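Local coordinates for protein protease 2A (Rhinovirus C, PDB 5X45) that probably cleaves the viral polyprotein as a chymotrypsin-like cysteine protease that carries a bound zinc ion, at residues K114-T122 and A130-S138; C53-Y61 and F69-D77. One frame throughout, in Å; residues are numbered along the deposited sequence.

Contact 1: K114-T122 and A130-S138. With ZN (zinc ion), chain E.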
ATOM      1  N   LYS A 114      -8.281   2.542 -12.679  1.00 36.01           N
ATOM      2  CA  LYS A 114      -8.933   1.742 -13.699  1.00 36.60           C
ATOM      3  C   LYS A 114      -8.016   0.612 -14.192  1.00 34.32           C
ATOM      4  O   LYS A 114      -8.475  -0.487 -14.483  1.00 38.18           O
ATOM      5  CB  LYS A 114      -9.363   2.637 -14.860  1.00 47.75           C
ATOM      6  CG  LYS A 114      -9.670   1.890 -16.139  1.00 61.05           C
ATOM      7  CD  LYS A 114      -9.474   2.779 -17.360  1.00 64.08           C
ATOM      8  CE  LYS A 114      -9.624   1.968 -18.629  1.00 67.73           C
ATOM      9  NZ  LYS A 114     -10.904   1.201 -18.618  1.00 66.94           N
ATOM     10  N   HIS A 115      -6.717   0.883 -14.264  1.00 31.52           N
ATOM     11  CA  HIS A 115      -5.761  -0.055 -14.851  1.00 40.13           C
ATOM     12  C   HIS A 115      -5.211  -1.123 -13.889  1.00 43.84           C
ATOM     13  O   HIS A 115      -4.629  -2.113 -14.329  1.00 47.59           O
ATOM     14  CB  HIS A 115      -4.610   0.732 -15.472  1.00 33.73           C
ATOM     15  CG  HIS A 115      -5.063   1.733 -16.485  1.00 59.99           C
ATOM     16  ND1 HIS A 115      -4.936   3.094 -16.300  1.00 61.18           N
ATOM     17  CD2 HIS A 115      -5.664   1.571 -17.687  1.00 63.41           C
ATOM     18  CE1 HIS A 115      -5.430   3.725 -17.350  1.00 66.58           C
ATOM     19  NE2 HIS A 115      -5.878   2.826 -18.206  1.00 71.44           N
ATOM     20  N   GLY A 116      -5.404  -0.937 -12.588  1.00 43.72           N
ATOM     21  CA  GLY A 116      -4.968  -1.933 -11.627  1.00 27.66           C
ATOM     22  C   GLY A 116      -4.645  -1.374 -10.258  1.00 25.70           C
ATOM     23  O   GLY A 116      -5.090  -0.290  -9.888  1.00 30.88           O
ATOM     24  N   VAL A 117      -3.879  -2.137  -9.494  1.00 25.20           N
ATOM     25  CA  VAL A 117      -3.498  -1.742  -8.151  1.00 30.87           C
ATOM     26  C   VAL A 117      -2.256  -0.850  -8.186  1.00 26.65           C
ATOM     27  O   VAL A 117      -1.225  -1.240  -8.731  1.00 28.08           O
ATOM     28  CB  VAL A 117      -3.218  -2.967  -7.274  1.00 31.52           C
ATOM     29  CG1 VAL A 117      -3.040  -2.540  -5.818  1.00 22.75           C
ATOM     30  CG2 VAL A 117      -4.360  -3.972  -7.397  1.00 24.62           C
ATOM     31  N   ILE A 118      -2.344   0.340  -7.606  1.00 24.91           N
ATOM     32  CA  ILE A 118      -1.206   1.247  -7.633  1.00 32.82           C
ATOM     33  C   ILE A 118      -0.656   1.523  -6.235  1.00 33.23           C
ATOM     34  O   ILE A 118       0.400   2.134  -6.103  1.00 38.93           O
ATOM     35  CB  ILE A 118      -1.564   2.611  -8.286  1.00 31.81           C
ATOM     36  CG1 ILE A 118      -2.675   3.307  -7.502  1.00 31.03           C
ATOM     37  CG2 ILE A 118      -1.948   2.438  -9.744  1.00 24.66           C
ATOM     38  CD1 ILE A 118      -3.026   4.671  -8.035  1.00 41.65           C
ATOM     39  N   GLY A 119      -1.352   1.066  -5.199  1.00 21.10           N
ATOM     40  CA  GLY A 119      -0.947   1.389  -3.844  1.00 20.64           C
ATOM     41  C   GLY A 119      -1.542   0.555  -2.728  1.00 27.34           C
ATOM     42  O   GLY A 119      -2.447  -0.250  -2.944  1.00 28.34           O
ATOM     43  N   MET A 120      -1.002   0.745  -1.529  1.00 25.77           N
ATOM     44  CA  MET A 120      -1.474   0.073  -0.319  1.00 24.90           C
ATOM     45  C   MET A 120      -1.471   1.058   0.835  1.00 29.18           C
ATOM     46  O   MET A 120      -0.533   1.845   0.974  1.00 24.95           O
ATOM     47  CB  MET A 120      -0.584  -1.111   0.050  1.00 28.53           C
ATOM     48  CG  MET A 120      -0.912  -2.428  -0.611  1.00 43.37           C
ATOM     49  SD  MET A 120       0.093  -3.771   0.098  1.00 59.79           S
ATOM     50  CE  MET A 120       1.751  -3.134  -0.166  1.00 51.51           C
ATOM     51  N   ILE A 121      -2.502   1.026   1.665  1.00 26.35           N
ATOM     52  CA  ILE A 121      -2.509   1.879   2.847  1.00 28.87           C
ATOM     53  C   ILE A 121      -1.305   1.550   3.717  1.00 28.62           C
ATOM     54  O   ILE A 121      -1.038   0.380   3.996  1.00 27.58           O
ATOM     55  CB  ILE A 121      -3.777   1.708   3.677  1.00 30.09           C
ATOM     56  CG1 ILE A 121      -5.001   2.137   2.867  1.00 25.14           C
ATOM     57  CG2 ILE A 121      -3.640   2.484   4.989  1.00 26.90           C
ATOM     58  CD1 ILE A 121      -6.292   2.030   3.630  1.00 27.20           C
ATOM     59  N   THR A 122      -0.573   2.578   4.132  1.00 32.43           N
ATOM     60  CA  THR A 122       0.621   2.383   4.941  1.00 31.57           C
ATOM     61  C   THR A 122       0.556   3.188   6.236  1.00 33.57           C
ATOM     62  O   THR A 122       1.243   2.883   7.212  1.00 49.37           O
ATOM     63  CB  THR A 122       1.869   2.776   4.153  1.00 24.02           C
ATOM     64  OG1 THR A 122       3.039   2.364   4.863  1.00 28.04           O
ATOM     65  CG2 THR A 122       1.899   4.278   3.911  1.00 23.72           C
ATOM     66  N   ALA A 130      -2.773   7.586   3.754  1.00 26.46           N
ATOM     67  CA  ALA A 130      -1.518   7.584   3.012  1.00 24.92           C
ATOM     68  C   ALA A 130      -1.267   6.218   2.400  1.00 27.22           C
ATOM     69  O   ALA A 130      -1.336   5.192   3.080  1.00 27.28           O
ATOM     70  CB  ALA A 130      -0.360   7.965   3.922  1.00 25.56           C
ATOM     71  N   PHE A 131      -0.963   6.208   1.113  1.00 22.41           N
ATOM     72  CA  PHE A 131      -0.679   4.965   0.427  1.00 29.05           C
ATOM     73  C   PHE A 131       0.781   4.957  -0.011  1.00 28.06           C
ATOM     74  O   PHE A 131       1.303   5.998  -0.422  1.00 21.35           O
ATOM     75  CB  PHE A 131      -1.587   4.791  -0.802  1.00 21.13           C
ATOM     76  CG  PHE A 131      -3.055   5.019  -0.532  1.00 23.35           C
ATOM     77  CD1 PHE A 131      -3.601   6.299  -0.600  1.00 22.74           C
ATOM     78  CD2 PHE A 131      -3.898   3.946  -0.243  1.00 22.07           C
ATOM     79  CE1 PHE A 131      -4.958   6.507  -0.369  1.00 31.83           C
ATOM     80  CE2 PHE A 131      -5.255   4.147  -0.014  1.00 25.18           C
ATOM     81  CZ  PHE A 131      -5.788   5.434  -0.076  1.00 24.10           C
ATOM     82  N   THR A 132       1.444   3.807   0.076  1.00 24.28           N
ATOM     83  CA  THR A 132       2.692   3.660  -0.658  1.00 33.99           C
ATOM     84  C   THR A 132       2.345   3.394  -2.114  1.00 26.96           C
ATOM     85  O   THR A 132       1.524   2.539  -2.428  1.00 26.97           O
ATOM     86  CB  THR A 132       3.608   2.534  -0.141  1.00 29.13           C
ATOM     87  OG1 THR A 132       3.032   1.259  -0.431  1.00 60.06           O
ATOM     88  CG2 THR A 132       3.805   2.657   1.314  1.00 22.27           C
ATOM     89  N   ASP A 133       2.964   4.166  -2.989  1.00 23.01           N
ATOM     90  CA  ASP A 133       2.834   3.982  -4.412  1.00 29.31           C
ATOM     91  C   ASP A 133       3.691   2.773  -4.789  1.00 32.81           C
ATOM     92  O   ASP A 133       4.901   2.769  -4.558  1.00 38.74           O
ATOM     93  CB  ASP A 133       3.282   5.254  -5.147  1.00 22.61           C
ATOM     94  CG  ASP A 133       2.977   5.224  -6.645  1.00 42.58           C
ATOM     95  OD1 ASP A 133       2.750   4.129  -7.217  1.00 31.20           O
ATOM     96  OD2 ASP A 133       2.961   6.321  -7.250  1.00 48.78           O
ATOM     97  N   LEU A 134       3.062   1.749  -5.360  1.00 26.66           N
ATOM     98  CA  LEU A 134       3.749   0.501  -5.672  1.00 27.18           C
ATOM     99  C   LEU A 134       4.486   0.578  -7.004  1.00 28.35           C
ATOM    100  O   LEU A 134       5.377  -0.229  -7.271  1.00 41.85           O
ATOM    101  CB  LEU A 134       2.760  -0.663  -5.712  1.00 29.62           C
ATOM    102  CG  LEU A 134       2.067  -0.938  -4.386  1.00 32.13           C
ATOM    103  CD1 LEU A 134       1.030  -2.021  -4.587  1.00 33.85           C
ATOM    104  CD2 LEU A 134       3.059  -1.302  -3.296  1.00 30.01           C
ATOM    105  N   ARG A 135       4.101   1.535  -7.841  1.00 25.62           N
ATOM    106  CA  ARG A 135       4.668   1.653  -9.185  1.00 33.23           C
ATOM    107  C   ARG A 135       6.199   1.826  -9.220  1.00 34.48           C
ATOM    108  O   ARG A 135       6.864   1.174 -10.033  1.00 39.16           O
ATOM    109  CB  ARG A 135       3.973   2.786  -9.948  1.00 29.81           C
ATOM    110  CG  ARG A 135       2.525   2.451 -10.289  1.00 35.20           C
ATOM    111  CD  ARG A 135       1.765   3.655 -10.810  1.00 38.86           C
ATOM    112  NE  ARG A 135       1.593   4.655  -9.762  1.00 33.58           N
ATOM    113  CZ  ARG A 135       0.746   5.674  -9.827  1.00 37.28           C
ATOM    114  NH1 ARG A 135      -0.039   5.820 -10.888  1.00 37.94           N
ATOM    115  NH2 ARG A 135       0.665   6.534  -8.817  1.00 42.56           N
ATOM    116  N   PRO A 136       6.768   2.675  -8.339  1.00 38.80           N
ATOM    117  CA  PRO A 136       8.238   2.731  -8.300  1.00 37.98           C
ATOM    118  C   PRO A 136       8.907   1.381  -8.029  1.00 52.30           C
ATOM    119  O   PRO A 136      10.025   1.164  -8.492  1.00 65.36           O
ATOM    120  CB  PRO A 136       8.522   3.686  -7.135  1.00 32.42           C
ATOM    121  CG  PRO A 136       7.320   4.548  -7.049  1.00 35.25           C
ATOM    122  CD  PRO A 136       6.162   3.672  -7.431  1.00 38.84           C
ATOM    123  N   TYR A 137       8.242   0.497  -7.288  1.00 52.26           N
ATOM    124  CA  TYR A 137       8.867  -0.752  -6.856  1.00 50.11           C
ATOM    125  C   TYR A 137       8.497  -1.993  -7.670  1.00 54.58           C
ATOM    126  O   TYR A 137       8.971  -3.080  -7.356  1.00 60.50           O
ATOM    127  CB  TYR A 137       8.531  -1.009  -5.383  1.00 43.95           C
ATOM    128  CG  TYR A 137       8.823   0.173  -4.486  1.00 38.78           C
ATOM    129  CD1 TYR A 137       7.882   1.183  -4.310  1.00 37.58           C
ATOM    130  CD2 TYR A 137      10.035   0.287  -3.819  1.00 33.01           C
ATOM    131  CE1 TYR A 137       8.139   2.274  -3.497  1.00 37.28           C
ATOM    132  CE2 TYR A 137      10.298   1.373  -2.999  1.00 35.93           C
ATOM    133  CZ  TYR A 137       9.347   2.366  -2.842  1.00 40.13           C
ATOM    134  OH  TYR A 137       9.600   3.457  -2.028  1.00 41.89           O
ATOM    135  N   SER A 138       7.673  -1.851  -8.705  1.00 51.43           N
ATOM    136  CA  SER A 138       7.282  -3.019  -9.495  1.00 51.17           C
ATOM    137  C   SER A 138       8.265  -3.304 -10.628  1.00 52.87           C
ATOM    138  O   SER A 138       8.799  -2.384 -11.246  1.00 55.37           O
ATOM    139  CB  SER A 138       5.877  -2.837 -10.066  1.00 61.52           C
ATOM    140  OG  SER A 138       5.928  -2.239 -11.350  1.00 76.23           O
TER
HETATM  141 ZN    ZN E 201      -4.309   4.065 -14.103  1.00 70.65          ZN
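M120 and T132 pair through both backbone bonds in an antiparallel beta hairpin, part of the six-stranded barrel of this chymotrypsin-like protease. M120 N reaches T132 O at 3.2 Å and T132 N returns to M120 O at 2.9 Å; T122 N to A130 O extends the ladder on one side. On the other, L134 N gives an almost straight bond to I118 O (2.8 Å, 174° at the hydrogen), with the donor above the carbonyl plane. Along its other edge strand 116-124 bulges: I118 and G119 both face L111 of strand 110-113, a classic beta bulge.

Carbon contacts lie along the ladder. CG1 of I121 reaches F131 CE2 at 3.5 Å, while T122 CB and T132 CG2 meet at 3.4 Å with the side chains at about a right angle. M120, bent at chi3 (-56°), brings CE to L134 CD2; both residues also pack on L37 of strand 37-41.

A salt bridge lies beside I118, whose CB sits over one face of the R135 guanidinium, toward its rim. R135 grips D133 side-on, NH2 to OD2 and NE to OD1. R135 N also bonds OD1, making an Asx turn. Ahead of the bulge in 114-122, H115 ND1 binds the zinc at 2.5 Å.

Contact 2: C53-Y61 and F69-D77; sequences CDCTAGCYY and FPVECVSHD. With ZN (zinc ion), chain E.
The Y60 ring lies against F69 and V71 where the strands of this antiparallel hairpin, part of the six-stranded barrel of a chymotrypsin-like fold, run side by side. V71 CG1 approaches the ring obliquely, 3.7 Å from Y60 CD1, and F69 CB is equally close to Y60 CE1. The two aromatic rings meet obliquely, planes at 32° and centroids 5.9 Å apart. Y60 forms its edge-to-face pair with F131, and its OH bonds H101 O; R67 makes a cation-pi contact with the F69 ring. A chi1 of 76° sets Y60 CG between the backbone N and carbonyl carbon, and from there the ring lies across the V71 side chain.

Backbone bonds hold the register. Y60 and F69 exchange two, as do G58 and V71; G58 N to V71 O (2.9 Å) is nearly straight at 167°. G58, V71, Y60 and F69 thus form hydrogen-bonded pairs, alternating with the non-hydrogen-bonded pairs A57-E72 and C59-P70. The side chains of these last four lie on the other face of the sheet from Y60 and V71. V71 also touches L111 of strand 110-113, and C59 and L112 are joined by a backbone bond that ties this hairpin to strand 110-113.

The last rung is C73 N to T56 O at 2.8 Å. At this rung T56 CB also comes up to C73 O, and both T56 and C73 touch L96 of strand 95-98. The chain before T56 turns to the zinc site, completed by C113 and H115: C53 SG binds the metal at 1.9 Å and C55 SG at 2.6 Å.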
ATOM      1  N   CYS A  53       0.737   3.315 -15.268  1.00 43.92           N
ATOM      2  CA  CYS A  53       0.049   4.538 -15.532  1.00 48.60           C
ATOM      3  C   CYS A  53       0.560   5.647 -14.627  1.00 53.57           C
ATOM      4  O   CYS A  53       1.520   5.500 -13.889  1.00 47.78           O
ATOM      5  CB  CYS A  53      -1.487   4.351 -15.475  1.00 51.01           C
ATOM      6  SG  CYS A  53      -2.375   4.027 -13.928  1.00 53.74           S
ATOM      7  N   ASP A  54      -0.108   6.765 -14.743  1.00 60.92           N
ATOM      8  CA  ASP A  54       0.184   8.008 -14.030  1.00 66.31           C
ATOM      9  C   ASP A  54      -0.933   8.418 -13.059  1.00 59.70           C
ATOM     10  O   ASP A  54      -0.824   9.442 -12.379  1.00 58.18           O
ATOM     11  CB  ASP A  54       0.450   9.130 -15.044  1.00 81.26           C
ATOM     12  CG  ASP A  54      -0.753   9.413 -15.943  1.00 93.63           C
ATOM     13  OD1 ASP A  54      -1.424   8.448 -16.380  1.00 98.24           O
ATOM     14  OD2 ASP A  54      -0.999  10.602 -16.248  1.00 94.49           O
ATOM     15  N   CYS A  55      -2.004   7.626 -13.009  1.00 58.23           N
ATOM     16  CA  CYS A  55      -3.180   7.945 -12.191  1.00 59.65           C
ATOM     17  C   CYS A  55      -2.881   8.235 -10.716  1.00 64.42           C
ATOM     18  O   CYS A  55      -1.955   7.672 -10.126  1.00 59.75           O
ATOM     19  CB  CYS A  55      -4.201   6.811 -12.271  1.00 49.60           C
ATOM     20  SG  CYS A  55      -4.955   6.622 -13.891  1.00 99.82           S
ATOM     21  N   THR A  56      -3.672   9.138 -10.140  1.00 64.84           N
ATOM     22  CA  THR A  56      -3.586   9.469  -8.721  1.00 62.67           C
ATOM     23  C   THR A  56      -4.963   9.383  -8.062  1.00 62.55           C
ATOM     24  O   THR A  56      -5.099   9.575  -6.856  1.00 59.67           O
ATOM     25  CB  THR A  56      -3.010  10.888  -8.503  1.00 62.67           C
ATOM     26  OG1 THR A  56      -3.690  11.820  -9.357  1.00 55.33           O
ATOM     27  CG2 THR A  56      -1.509  10.917  -8.797  1.00 58.18           C
ATOM     28  N   ALA A  57      -5.986   9.126  -8.872  1.00 61.93           N
ATOM     29  CA  ALA A  57      -7.350   8.985  -8.373  1.00 52.71           C
ATOM     30  C   ALA A  57      -7.885   7.575  -8.609  1.00 55.89           C
ATOM     31  O   ALA A  57      -7.619   6.958  -9.644  1.00 64.17           O
ATOM     32  CB  ALA A  57      -8.268  10.016  -9.027  1.00 37.15           C
ATOM     33  N   GLY A  58      -8.660   7.078  -7.653  1.00 37.04           N
ATOM     34  CA  GLY A  58      -9.247   5.761  -7.768  1.00 25.20           C
ATOM     35  C   GLY A  58     -10.105   5.413  -6.572  1.00 24.55           C
ATOM     36  O   GLY A  58     -10.832   6.251  -6.037  1.00 32.83           O
ATOM     37  N   CYS A  59     -10.025   4.161  -6.151  1.00 23.77           N
ATOM     38  CA  CYS A  59     -10.809   3.690  -5.027  1.00 23.49           C
ATOM     39  C   CYS A  59      -9.970   2.795  -4.135  1.00 31.29           C
ATOM     40  O   CYS A  59      -9.011   2.175  -4.594  1.00 30.95           O
ATOM     41  CB  CYS A  59     -12.044   2.943  -5.512  1.00 23.89           C
ATOM     42  SG  CYS A  59     -11.643   1.646  -6.680  1.00 37.05           S
ATOM     43  N   TYR A  60     -10.302   2.744  -2.852  1.00 22.84           N
ATOM     44  CA  TYR A  60      -9.523   1.914  -1.953  1.00 25.05           C
ATOM     45  C   TYR A  60     -10.387   1.161  -0.946  1.00 31.44           C
ATOM     46  O   TYR A  60     -11.488   1.587  -0.602  1.00 28.94           O
ATOM     47  CB  TYR A  60      -8.470   2.758  -1.224  1.00 22.47           C
ATOM     48  CG  TYR A  60      -8.999   3.616  -0.102  1.00 22.87           C
ATOM     49  CD1 TYR A  60      -9.570   4.856  -0.356  1.00 23.22           C
ATOM     50  CD2 TYR A  60      -8.926   3.184   1.226  1.00 25.43           C
ATOM     51  CE1 TYR A  60     -10.044   5.646   0.680  1.00 23.84           C
ATOM     52  CE2 TYR A  60      -9.399   3.966   2.264  1.00 23.86           C
ATOM     53  CZ  TYR A  60      -9.957   5.196   1.986  1.00 24.12           C
ATOM     54  OH  TYR A  60     -10.429   5.978   3.016  1.00 26.58           O
ATOM     55  N   TYR A  61      -9.862   0.040  -0.468  1.00 28.73           N
ATOM     56  CA  TYR A  61     -10.537  -0.748   0.547  1.00 24.22           C
ATOM     57  C   TYR A  61     -10.216  -0.229   1.950  1.00 26.74           C
ATOM     58  O   TYR A  61      -9.053  -0.053   2.304  1.00 32.13           O
ATOM     59  CB  TYR A  61     -10.136  -2.218   0.417  1.00 24.76           C
ATOM     60  CG  TYR A  61     -10.708  -3.080   1.503  1.00 26.12           C
ATOM     61  CD1 TYR A  61     -12.076  -3.309   1.584  1.00 26.88           C
ATOM     62  CD2 TYR A  61      -9.885  -3.653   2.463  1.00 26.96           C
ATOM     63  CE1 TYR A  61     -12.609  -4.097   2.591  1.00 29.84           C
ATOM     64  CE2 TYR A  61     -10.411  -4.440   3.475  1.00 29.26           C
ATOM     65  CZ  TYR A  61     -11.772  -4.656   3.531  1.00 29.42           C
ATOM     66  OH  TYR A  61     -12.298  -5.433   4.528  1.00 35.89           O
ATOM     67  N   PHE A  69     -13.985   2.965  -0.963  1.00 24.76           N
ATOM     68  CA  PHE A  69     -14.219   4.408  -1.088  1.00 30.98           C
ATOM     69  C   PHE A  69     -13.573   4.963  -2.341  1.00 29.16           C
ATOM     70  O   PHE A  69     -12.437   4.623  -2.640  1.00 33.91           O
ATOM     71  CB  PHE A  69     -13.650   5.180   0.101  1.00 25.28           C
ATOM     72  CG  PHE A  69     -14.427   5.021   1.363  1.00 28.38           C
ATOM     73  CD1 PHE A  69     -15.565   5.786   1.594  1.00 27.29           C
ATOM     74  CD2 PHE A  69     -14.003   4.132   2.345  1.00 26.14           C
ATOM     75  CE1 PHE A  69     -16.275   5.652   2.785  1.00 28.37           C
ATOM     76  CE2 PHE A  69     -14.710   3.988   3.527  1.00 27.30           C
ATOM     77  CZ  PHE A  69     -15.847   4.746   3.748  1.00 28.40           C
ATOM     78  N   PRO A  70     -14.263   5.869  -3.043  1.00 31.36           N
ATOM     79  CA  PRO A  70     -13.565   6.664  -4.059  1.00 32.21           C
ATOM     80  C   PRO A  70     -12.538   7.539  -3.369  1.00 31.79           C
ATOM     81  O   PRO A  70     -12.740   7.849  -2.196  1.00 40.06           O
ATOM     82  CB  PRO A  70     -14.681   7.502  -4.688  1.00 27.29           C
ATOM     83  CG  PRO A  70     -15.929   6.719  -4.419  1.00 33.05           C
ATOM     84  CD  PRO A  70     -15.715   6.105  -3.059  1.00 35.05           C
ATOM     85  N   VAL A  71     -11.454   7.904  -4.048  1.00 27.96           N
ATOM     86  CA  VAL A  71     -10.434   8.745  -3.419  1.00 29.05           C
ATOM     87  C   VAL A  71      -9.610   9.466  -4.479  1.00 30.78           C
ATOM     88  O   VAL A  71      -9.379   8.924  -5.564  1.00 26.40           O
ATOM     89  CB  VAL A  71      -9.511   7.895  -2.491  1.00 29.89           C
ATOM     90  CG1 VAL A  71      -8.665   6.924  -3.300  1.00 30.13           C
ATOM     91  CG2 VAL A  71      -8.642   8.776  -1.614  1.00 26.28           C
ATOM     92  N   GLU A  72      -9.215  10.705  -4.186  1.00 36.07           N
ATOM     93  CA  GLU A  72      -8.325  11.475  -5.063  1.00 42.37           C
ATOM     94  C   GLU A  72      -7.022  11.769  -4.324  1.00 37.07           C
ATOM     95  O   GLU A  72      -7.052  12.334  -3.234  1.00 40.68           O
ATOM     96  CB  GLU A  72      -8.989  12.782  -5.501  1.00 46.91           C
ATOM     97  CG  GLU A  72     -10.366  12.595  -6.117  1.00 60.83           C
ATOM     98  CD  GLU A  72     -11.462  12.515  -5.055  1.00 81.19           C
ATOM     99  OE1 GLU A  72     -11.145  12.705  -3.860  1.00 95.03           O
ATOM    100  OE2 GLU A  72     -12.630  12.241  -5.403  1.00 80.74           O
ATOM    101  N   CYS A  73      -5.876  11.396  -4.883  1.00 39.43           N
ATOM    102  CA  CYS A  73      -4.633  11.595  -4.133  1.00 41.88           C
ATOM    103  C   CYS A  73      -3.661  12.600  -4.733  1.00 38.28           C
ATOM    104  O   CYS A  73      -3.689  12.893  -5.923  1.00 47.59           O
ATOM    105  CB  CYS A  73      -3.898  10.266  -3.968  1.00 37.81           C
ATOM    106  SG  CYS A  73      -4.864   9.024  -3.147  1.00 42.69           S
ATOM    107  N   VAL A  74      -2.787  13.102  -3.873  1.00 38.41           N
ATOM    108  CA  VAL A  74      -1.648  13.907  -4.271  1.00 39.70           C
ATOM    109  C   VAL A  74      -0.356  13.157  -3.925  1.00 36.89           C
ATOM    110  O   VAL A  74      -0.286  12.488  -2.893  1.00 38.09           O
ATOM    111  CB  VAL A  74      -1.644  15.272  -3.580  1.00 40.85           C
ATOM    112  CG1 VAL A  74      -0.613  16.157  -4.243  1.00 50.75           C
ATOM    113  CG2 VAL A  74      -2.996  15.919  -3.709  1.00 38.16           C
ATOM    114  N   SER A  75       0.639  13.235  -4.805  1.00 35.42           N
ATOM    115  CA  SER A  75       1.960  12.663  -4.540  1.00 31.02           C
ATOM    116  C   SER A  75       2.849  13.484  -3.601  1.00 31.94           C
ATOM    117  O   SER A  75       2.916  14.711  -3.692  1.00 33.70           O
ATOM    118  CB  SER A  75       2.717  12.464  -5.852  1.00 32.09           C
ATOM    119  OG  SER A  75       2.128  11.442  -6.632  1.00 44.86           O
ATOM    120  N   HIS A  76       3.540  12.781  -2.710  1.00 32.13           N
ATOM    121  CA  HIS A  76       4.572  13.369  -1.866  1.00 31.94           C
ATOM    122  C   HIS A  76       5.826  12.517  -2.001  1.00 31.87           C
ATOM    123  O   HIS A  76       5.774  11.302  -1.824  1.00 31.32           O
ATOM    124  CB  HIS A  76       4.156  13.432  -0.397  1.00 31.28           C
ATOM    125  CG  HIS A  76       3.178  14.507  -0.092  1.00 31.99           C
ATOM    126  ND1 HIS A  76       1.816  14.353  -0.254  1.00 38.29           N
ATOM    127  CD2 HIS A  76       3.356  15.787   0.326  1.00 33.71           C
ATOM    128  CE1 HIS A  76       1.199  15.470   0.081  1.00 38.30           C
ATOM    129  NE2 HIS A  76       2.120  16.358   0.433  1.00 33.95           N
ATOM    130  N   ASP A  77       6.949  13.153  -2.297  1.00 29.04           N
ATOM    131  CA  ASP A  77       8.226  12.453  -2.362  1.00 29.17           C
ATOM    132  C   ASP A  77       8.550  11.790  -1.027  1.00 28.32           C
ATOM    133  O   ASP A  77       9.021  10.661  -0.989  1.00 29.02           O
ATOM    134  CB  ASP A  77       9.349  13.410  -2.759  1.00 31.42           C
ATOM    135  CG  ASP A  77       9.450  13.601  -4.267  1.00 70.90           C
ATOM    136  OD1 ASP A  77       8.705  12.921  -5.011  1.00 67.57           O
ATOM    137  OD2 ASP A  77      10.278  14.429  -4.713  1.00 77.23           O
TER
HETATM  138 ZN    ZN E 201      -4.309   4.065 -14.103  1.00 70.65          ZN

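Overall arrangement
From the N terminus the chain first lays down a four-stranded sheet, then reaches 53-61. Contact 2 closes the short loop to 69-77; after strand 95-98 and strand 110-113, contact 1 closes a second hairpin between 114-122 and 130-138. The two loops follow in series, neither nested nor crossed, with centres about 9 Å apart. Both belong to the same barrel: strand 95-98 separates strand 67-76 from strand 129-133, and strand 110-113 bridges strand 116-124 to strand 57-62, closing the ring. They also meet directly: R135 NH1 probably bonds C55 O at 2.8 Å, and the zinc joins C53 and C55 of contact 2 to H115 of contact 1.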